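Long-range contacts in DNA polymerase III subunit beta (Caulobacter crescentus, PDB 5WCE), which probably tethers DNA polymerases and other proteins to DNA as a ring-shaped head-to-tail homodimer, thereby conferring processivity on them: residues K9-R14 and G91-L96; A16-L21 and E83-L88; L269-D274 and V319-D324. All blocks are in the same frame, centred on the assembly; numbering follows the deposited sequence.

Overall arrangement
Contacts 1 and 2 belong to the N-terminal domain of the clamp and contact 3 to its C-terminal domain. Contact 1 pairs strands 9-13 and 93-97; the helices that follow the first strand (14-25) and precede the second (78-87) pack together in contact 2, so that along the chain contact 2 falls between the two halves of contact 1. Their centres are about 10 Å apart, and Arg14 NH2 probably hydrogen-bonds Arg86 O at 2.9 Å. Contact 3 comes later, across the centre of the chain, its centre about 61 Å from that of contact 1 and 52 Å from that of contact 2. Residues of contacts 2 and 3 both reach the second subunit, consistent with head-to-tail ring closure.

Contact 1 of 3, residues K9-R14 and G91-L96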
# COMPACT_ATOMS: atom_id res chain seq x y z
N LYS A 9 20.59 -27.56 -19.85
CA LYS A 9 19.28 -27.92 -20.38
C LYS A 9 18.48 -28.74 -19.40
O LYS A 9 18.91 -29.85 -18.98
CB LYS A 9 19.42 -28.72 -21.69
CG LYS A 9 18.11 -29.25 -22.28
CD LYS A 9 18.27 -29.57 -23.77
CE LYS A 9 17.64 -30.89 -24.21
NZ LYS A 9 16.17 -30.86 -24.24
N LEU A 10 17.28 -28.26 -19.08
CA LEU A 10 16.45 -28.90 -18.06
C LEU A 10 15.00 -28.59 -18.20
O LEU A 10 14.63 -27.60 -18.84
CB LEU A 10 16.94 -28.50 -16.65
CG LEU A 10 16.77 -27.01 -16.29
CD1 LEU A 10 15.42 -26.74 -15.64
CD2 LEU A 10 17.87 -26.49 -15.40
N THR A 11 14.19 -29.39 -17.54
CA THR A 11 12.79 -29.14 -17.39
C THR A 11 12.47 -29.14 -15.90
O THR A 11 13.01 -29.96 -15.16
CB THR A 11 11.96 -30.17 -18.17
OG1 THR A 11 12.30 -30.03 -19.57
CG2 THR A 11 10.45 -29.92 -18.02
N ILE A 12 11.59 -28.23 -15.48
CA ILE A 12 11.20 -28.06 -14.09
C ILE A 12 9.75 -27.64 -14.00
O ILE A 12 9.25 -26.87 -14.85
CB ILE A 12 12.15 -27.06 -13.36
CG1 ILE A 12 11.79 -26.94 -11.89
CG2 ILE A 12 12.15 -25.69 -14.02
CD1 ILE A 12 12.81 -26.18 -11.10
N GLU A 13 9.05 -28.15 -12.98
CA GLU A 13 7.66 -27.76 -12.77
C GLU A 13 7.58 -26.30 -12.37
O GLU A 13 8.36 -25.82 -11.56
CB GLU A 13 6.96 -28.66 -11.74
CG GLU A 13 6.80 -30.07 -12.32
CD GLU A 13 6.12 -31.06 -11.36
OE1 GLU A 13 5.98 -30.80 -10.13
OE2 GLU A 13 5.73 -32.13 -11.88
N ARG A 14 6.59 -25.60 -12.93
CA ARG A 14 6.36 -24.17 -12.65
C ARG A 14 6.33 -23.94 -11.12
O ARG A 14 7.01 -23.05 -10.65
CB ARG A 14 5.08 -23.66 -13.32
CG ARG A 14 4.68 -22.25 -12.87
CD ARG A 14 3.32 -21.85 -13.40
NE ARG A 14 2.94 -20.57 -12.85
CZ ARG A 14 2.38 -20.37 -11.66
NH1 ARG A 14 2.09 -21.37 -10.85
NH2 ARG A 14 2.12 -19.14 -11.28
N GLY A 91 0.43 -25.34 -13.48
CA GLY A 91 0.75 -26.67 -13.94
C GLY A 91 1.67 -26.79 -15.12
O GLY A 91 2.00 -27.90 -15.51
N ALA A 92 2.16 -25.68 -15.67
CA ALA A 92 3.07 -25.74 -16.83
C ALA A 92 4.42 -26.36 -16.45
O ALA A 92 4.97 -26.08 -15.38
CB ALA A 92 3.32 -24.34 -17.37
N ASP A 93 4.94 -27.20 -17.33
CA ASP A 93 6.33 -27.60 -17.24
C ASP A 93 7.13 -26.52 -17.94
O ASP A 93 6.73 -26.06 -18.99
CB ASP A 93 6.56 -28.94 -17.96
CG ASP A 93 6.28 -30.15 -17.08
OD1 ASP A 93 6.08 -30.01 -15.83
OD2 ASP A 93 6.29 -31.25 -17.69
N VAL A 94 8.28 -26.17 -17.35
CA VAL A 94 9.13 -25.10 -17.85
C VAL A 94 10.49 -25.61 -18.33
O VAL A 94 11.23 -26.21 -17.57
CB VAL A 94 9.35 -24.01 -16.81
CG1 VAL A 94 10.12 -22.85 -17.43
CG2 VAL A 94 8.01 -23.57 -16.21
N SER A 95 10.80 -25.35 -19.59
CA SER A 95 12.08 -25.73 -20.16
C SER A 95 13.06 -24.54 -20.05
O SER A 95 12.69 -23.39 -20.37
CB SER A 95 11.87 -26.17 -21.62
OG SER A 95 13.08 -26.07 -22.29
N LEU A 96 14.25 -24.80 -19.52
CA LEU A 96 15.34 -23.85 -19.49
C LEU A 96 16.49 -24.40 -20.30
O LEU A 96 16.94 -25.54 -20.09
CB LEU A 96 15.80 -23.52 -18.04
CG LEU A 96 14.74 -23.02 -17.05
CD1 LEU A 96 15.35 -22.72 -15.70
CD2 LEU A 96 14.02 -21.78 -17.53
O HOH W 1 2.09 -24.23 -11.49
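Arg14, which touches Ala92 and Val94 directly, reaches Gly91 through a water in plane at its guanidinium edge; this water accepts from Arg14 NH1 at 2.9 Å and from Gly91 N at 2.8 Å. The other terminal nitrogen, Arg14 NH2, is hydrogen-bonded to Arg86 O of helix 78-87. A chi1 of 171° sets Arg14 CG opposite its own N, and the chain runs extended to NE, carrying the charged group away from the strand pair. The side chains of Glu13 and Asp93 lie side by side and point the same way, their carboxylate planes 20° apart. Glu13 OE2 and Asp93 OD1 keep 4.5 Å between them, a spacing at which the like charges would probably repel mildly; the nearer approach is Glu13 CG to Asp93 OD1, 3.6 Å. These residues ride on adjacent strands, 9-13 and 93-97, of the antiparallel sheet of the N-terminal clamp domain; the axes of the short strand segments run at 155°, nearly antiparallel. Leu10 with Leu96 and Ile12 with Val94 are hydrogen-bonded pairs, with Val94 N to Ile12 O at 2.8 Å; Thr11 with Ser95 and Glu13 with Asp93 are non-hydrogen-bonded pairs. On the buried face Leu10 lies alongside Leu96, CG to CB 4.0 Å. Arg14 N, just past the N-cap residue Glu13, bonds Ala92 O at 3.0 Å, carrying the pairing into the start of helix 14-25.

Contact 2 of 3, residues A16-L21 and E83-L88; sequences ALLKAL and EIVRKL
Val85 points from helix 78-87 into a cluster of three leucines on helix 14-25, and each of its side-chain atoms has a partner there. Its CB lies 4.0 Å from Leu21 CD1. Branch CG1, anti to the backbone N (chi1 176°), is directed at the near side of the other helix, where it meets Leu17 CG at 4.0 Å and Leu18 CB at 4.1 Å. Branch CG2 goes deeper and rests against two methyls, Leu17 CD2 at 3.5 Å and Leu21 CD1 at 3.7 Å; both leucines cross the valine at about a right angle. An alanine in place of Leu17 would probably open a gap beside both branches of Val85, leaving CG1 against Leu18 CB and CG2 against Leu21 CD1. Toward the more exposed side, Leu18 CD1 rests against the backbone of Arg86, 3.8 Å from its N, while the Arg86 side chain bends away and grips Glu83 side-on within its own helix, NH2 to OE1 at 2.9 Å and NE to OE2. The axes of the two short segments approach to 9.5 Å, at 143°, a roughly antiparallel helix pair joined by apolar contacts, with no hydrogen bond between the two segments. Beneath the pair, Leu17 and Leu21 touch Phe51 of strand 48-54 and Leu17 also touches Val94 of strand 93-97, whereas Lys87 on helix 78-87 forms a salt bridge with Asp281 of the second subunit.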
# COMPACT_ATOMS: atom_id res chain seq x y z
N ALA A 16 7.57 -25.60 -8.60
CA ALA A 16 8.91 -25.74 -8.01
C ALA A 16 9.85 -24.61 -8.35
O ALA A 16 10.64 -24.12 -7.50
CB ALA A 16 9.54 -27.06 -8.44
N LEU A 17 9.81 -24.20 -9.60
CA LEU A 17 10.65 -23.12 -10.09
C LEU A 17 10.25 -21.82 -9.40
O LEU A 17 11.11 -21.07 -8.94
CB LEU A 17 10.48 -22.98 -11.62
CG LEU A 17 11.27 -21.87 -12.30
CD1 LEU A 17 12.74 -21.90 -11.95
CD2 LEU A 17 11.05 -21.98 -13.82
N LEU A 18 8.96 -21.59 -9.32
CA LEU A 18 8.42 -20.39 -8.70
C LEU A 18 8.75 -20.30 -7.24
O LEU A 18 9.11 -19.23 -6.77
CB LEU A 18 6.91 -20.31 -8.89
CG LEU A 18 6.16 -19.06 -8.47
CD1 LEU A 18 6.67 -17.85 -9.22
CD2 LEU A 18 4.68 -19.25 -8.77
N LYS A 19 8.67 -21.43 -6.54
CA LYS A 19 8.94 -21.47 -5.09
C LYS A 19 10.37 -21.06 -4.80
O LYS A 19 10.65 -20.19 -3.93
CB LYS A 19 8.59 -22.85 -4.53
CG LYS A 19 8.92 -23.07 -3.05
CD LYS A 19 8.39 -24.41 -2.56
CE LYS A 19 9.32 -25.11 -1.59
NZ LYS A 19 8.54 -26.21 -0.93
N ALA A 20 11.30 -21.65 -5.55
CA ALA A 20 12.72 -21.29 -5.44
C ALA A 20 13.07 -19.86 -5.80
O ALA A 20 13.83 -19.16 -5.07
CB ALA A 20 13.58 -22.27 -6.23
N LEU A 21 12.56 -19.42 -6.95
CA LEU A 21 12.75 -18.06 -7.40
C LEU A 21 12.22 -17.05 -6.37
O LEU A 21 12.92 -16.07 -6.05
CB LEU A 21 12.08 -17.81 -8.73
CG LEU A 21 12.72 -18.45 -9.97
CD1 LEU A 21 11.85 -18.32 -11.21
CD2 LEU A 21 14.09 -17.91 -10.26
N GLU A 83 9.02 -12.95 -12.45
CA GLU A 83 7.78 -12.46 -13.03
C GLU A 83 7.30 -13.28 -14.20
O GLU A 83 6.12 -13.56 -14.29
CB GLU A 83 7.93 -10.98 -13.40
CG GLU A 83 7.93 -10.12 -12.11
CD GLU A 83 6.55 -10.16 -11.45
OE1 GLU A 83 5.55 -9.91 -12.16
OE2 GLU A 83 6.39 -10.57 -10.33
N ILE A 84 8.21 -13.70 -15.07
CA ILE A 84 7.83 -14.57 -16.19
C ILE A 84 7.17 -15.85 -15.65
O ILE A 84 6.10 -16.26 -16.07
CB ILE A 84 9.05 -14.93 -17.07
CG1 ILE A 84 9.52 -13.72 -17.91
CG2 ILE A 84 8.74 -16.11 -18.02
CD1 ILE A 84 10.90 -13.91 -18.50
N VAL A 85 7.85 -16.48 -14.71
CA VAL A 85 7.38 -17.78 -14.24
C VAL A 85 6.03 -17.65 -13.51
O VAL A 85 5.15 -18.46 -13.71
CB VAL A 85 8.45 -18.52 -13.38
CG1 VAL A 85 7.87 -19.82 -12.84
CG2 VAL A 85 9.71 -18.75 -14.22
N ARG A 86 5.91 -16.61 -12.72
CA ARG A 86 4.67 -16.29 -12.03
C ARG A 86 3.48 -16.21 -13.01
O ARG A 86 2.40 -16.65 -12.71
CB ARG A 86 4.81 -14.97 -11.27
CG ARG A 86 3.78 -14.79 -10.16
CD ARG A 86 3.89 -13.45 -9.46
NE ARG A 86 3.81 -12.33 -10.39
CZ ARG A 86 2.72 -11.94 -11.07
NH1 ARG A 86 1.54 -12.59 -10.98
NH2 ARG A 86 2.79 -10.90 -11.89
N LYS A 87 3.70 -15.67 -14.19
CA LYS A 87 2.64 -15.46 -15.14
C LYS A 87 2.40 -16.66 -16.03
O LYS A 87 1.43 -16.65 -16.78
CB LYS A 87 2.95 -14.24 -16.00
CG LYS A 87 3.04 -12.97 -15.21
CD LYS A 87 3.45 -11.80 -16.10
CE LYS A 87 3.76 -10.52 -15.29
NZ LYS A 87 4.06 -9.44 -16.30
N LEU A 88 3.26 -17.68 -15.98
CA LEU A 88 3.03 -18.88 -16.76
C LEU A 88 1.78 -19.63 -16.26
O LEU A 88 1.43 -19.52 -15.12
CB LEU A 88 4.26 -19.80 -16.78
CG LEU A 88 5.53 -19.29 -17.46
CD1 LEU A 88 6.75 -20.17 -17.21
CD2 LEU A 88 5.28 -19.13 -18.94

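Contact 3 of 3, residues L269-D274 and V319-D324; sequences LTLDND and VEVDYD
Val321, Asp322 and Tyr323 lie against Leu269, Thr270 and Leu271 in the C-terminal domain of the clamp, linking the 314-320 region to strand 267-272. The walk begins at Glu320, where a water donates to Glu320 O at 2.7 Å and accepts from Asp272 N at 2.9 Å. It bridges the two segments two residues along from the hydrogen-bonded pair Thr270-Asp322, where direct pairing has given way. The Glu320 carboxylate turns from the contact, its OE2 forming a salt bridge with Arg111 of the second subunit. Val321 points toward the other strand and splits its two methyls between neighbours. CG1 lies alongside Leu271, 3.7 Å from its CB, and CG2 approaches Leu269 CG at 4.0 Å; the valine thus straddles Thr270, its CB against Thr270 O, while the Thr270 side chain neighbours Asp322 instead. Asp322 supplies the backbone bridge. Its N-H reaches Thr270 O at 2.9 Å with an angle of 161° at the hydrogen, and its own carbonyl O takes Thr270 N at 3.1 Å and 163°. These reciprocal bonds define an antiparallel hydrogen-bonded pair, a single bridge, between strand 267-272, an edge strand of its sheet within this chain, and residues 321-323, which follow on from 314-320. Asp322 O also receives a CA-H...O contact from Leu269 CA at 3.4 Å. With chi1 at 179° the Tyr323 ring swings opposite its own N and comes obliquely to Leu269, Tyr323 CD1 to Leu269 CB 4.0 Å; its hydroxyl is hydrogen-bonded to Glu326 O. Both direct hydrogen bonds are made by backbone atoms, so the polar link needs no particular side chain, and the apolar contacts of Val321 with Leu269 and Leu271 and of Tyr323 with Leu269 add mainly van der Waals packing beside it.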
# COMPACT_ATOMS: atom_id res chain seq x y z
N LEU A 269 4.30 0.84 38.46
CA LEU A 269 2.95 1.14 38.08
C LEU A 269 2.45 0.03 37.14
O LEU A 269 3.16 -0.36 36.24
CB LEU A 269 3.05 2.49 37.37
CG LEU A 269 1.91 3.20 36.71
CD1 LEU A 269 2.30 4.67 36.63
CD2 LEU A 269 1.54 2.55 35.36
N THR A 270 1.23 -0.43 37.33
CA THR A 270 0.60 -1.40 36.45
C THR A 270 -0.66 -0.80 35.85
O THR A 270 -1.42 -0.03 36.50
CB THR A 270 0.26 -2.72 37.18
OG1 THR A 270 1.45 -3.25 37.78
CG2 THR A 270 -0.20 -3.76 36.19
N LEU A 271 -0.90 -1.14 34.58
CA LEU A 271 -2.05 -0.59 33.91
C LEU A 271 -2.65 -1.58 32.89
O LEU A 271 -2.02 -2.60 32.49
CB LEU A 271 -1.68 0.75 33.29
CG LEU A 271 -0.50 0.84 32.29
CD1 LEU A 271 -0.81 0.12 30.95
CD2 LEU A 271 -0.13 2.28 31.99
N ASP A 272 -3.87 -1.25 32.48
CA ASP A 272 -4.57 -1.93 31.40
C ASP A 272 -3.95 -1.48 30.08
O ASP A 272 -4.16 -0.34 29.63
CB ASP A 272 -6.07 -1.61 31.47
CG ASP A 272 -6.88 -2.27 30.40
OD1 ASP A 272 -6.47 -2.45 29.28
OD2 ASP A 272 -8.04 -2.54 30.67
N ASN A 273 -3.20 -2.38 29.45
CA ASN A 273 -2.37 -2.05 28.30
C ASN A 273 -3.18 -1.62 27.11
O ASN A 273 -2.82 -0.67 26.41
CB ASN A 273 -1.50 -3.23 27.92
CG ASN A 273 -0.54 -2.93 26.79
OD1 ASN A 273 0.39 -2.15 26.97
ND2 ASN A 273 -0.74 -3.60 25.62
N ASP A 274 -4.27 -2.34 26.84
CA ASP A 274 -5.12 -1.98 25.70
C ASP A 274 -5.77 -0.61 25.90
O ASP A 274 -5.72 0.21 25.01
CB ASP A 274 -6.20 -3.03 25.44
CG ASP A 274 -6.99 -2.73 24.14
OD1 ASP A 274 -6.37 -2.58 23.06
OD2 ASP A 274 -8.20 -2.57 24.21
N VAL A 319 -6.26 8.33 32.40
CA VAL A 319 -6.34 6.86 32.45
C VAL A 319 -6.09 6.42 33.89
O VAL A 319 -5.10 6.83 34.51
CB VAL A 319 -5.30 6.19 31.54
CG1 VAL A 319 -5.44 4.67 31.65
CG2 VAL A 319 -5.50 6.65 30.08
N GLU A 320 -7.01 5.64 34.44
CA GLU A 320 -6.84 5.07 35.79
C GLU A 320 -5.73 3.99 35.74
O GLU A 320 -5.64 3.21 34.81
CB GLU A 320 -8.18 4.50 36.33
CG GLU A 320 -9.32 5.54 36.24
CD GLU A 320 -8.94 6.84 36.97
OE1 GLU A 320 -8.40 6.72 38.11
OE2 GLU A 320 -9.12 7.99 36.42
N VAL A 321 -4.83 4.03 36.70
CA VAL A 321 -3.73 3.06 36.77
C VAL A 321 -3.55 2.66 38.23
O VAL A 321 -4.09 3.31 39.12
CB VAL A 321 -2.39 3.56 36.19
CG1 VAL A 321 -2.57 4.02 34.74
CG2 VAL A 321 -1.79 4.66 37.07
N ASP A 322 -2.81 1.57 38.43
CA ASP A 322 -2.45 1.09 39.74
C ASP A 322 -1.07 1.63 40.13
O ASP A 322 0.00 1.08 39.70
CB ASP A 322 -2.43 -0.45 39.70
CG ASP A 322 -2.40 -1.08 41.08
OD1 ASP A 322 -2.48 -0.40 42.09
OD2 ASP A 322 -2.46 -2.32 41.15
N TYR A 323 -1.07 2.66 40.98
CA TYR A 323 0.13 3.33 41.48
C TYR A 323 -0.13 4.09 42.77
O TYR A 323 -1.13 4.77 42.86
CB TYR A 323 0.64 4.30 40.40
CG TYR A 323 1.86 5.08 40.76
CD1 TYR A 323 3.07 4.45 40.91
CD2 TYR A 323 1.81 6.48 40.97
CE1 TYR A 323 4.22 5.15 41.25
CE2 TYR A 323 2.96 7.18 41.33
CZ TYR A 323 4.18 6.53 41.44
OH TYR A 323 5.36 7.19 41.78
N ASP A 324 0.79 4.05 43.73
CA ASP A 324 0.62 4.86 44.94
C ASP A 324 1.89 5.53 45.42
O ASP A 324 2.07 5.78 46.65
CB ASP A 324 0.02 4.02 46.09
CG ASP A 324 -0.68 4.88 47.18
OD1 ASP A 324 -1.14 6.02 46.91
OD2 ASP A 324 -0.80 4.42 48.32
O HOH W 2 -5.35 0.57 34.16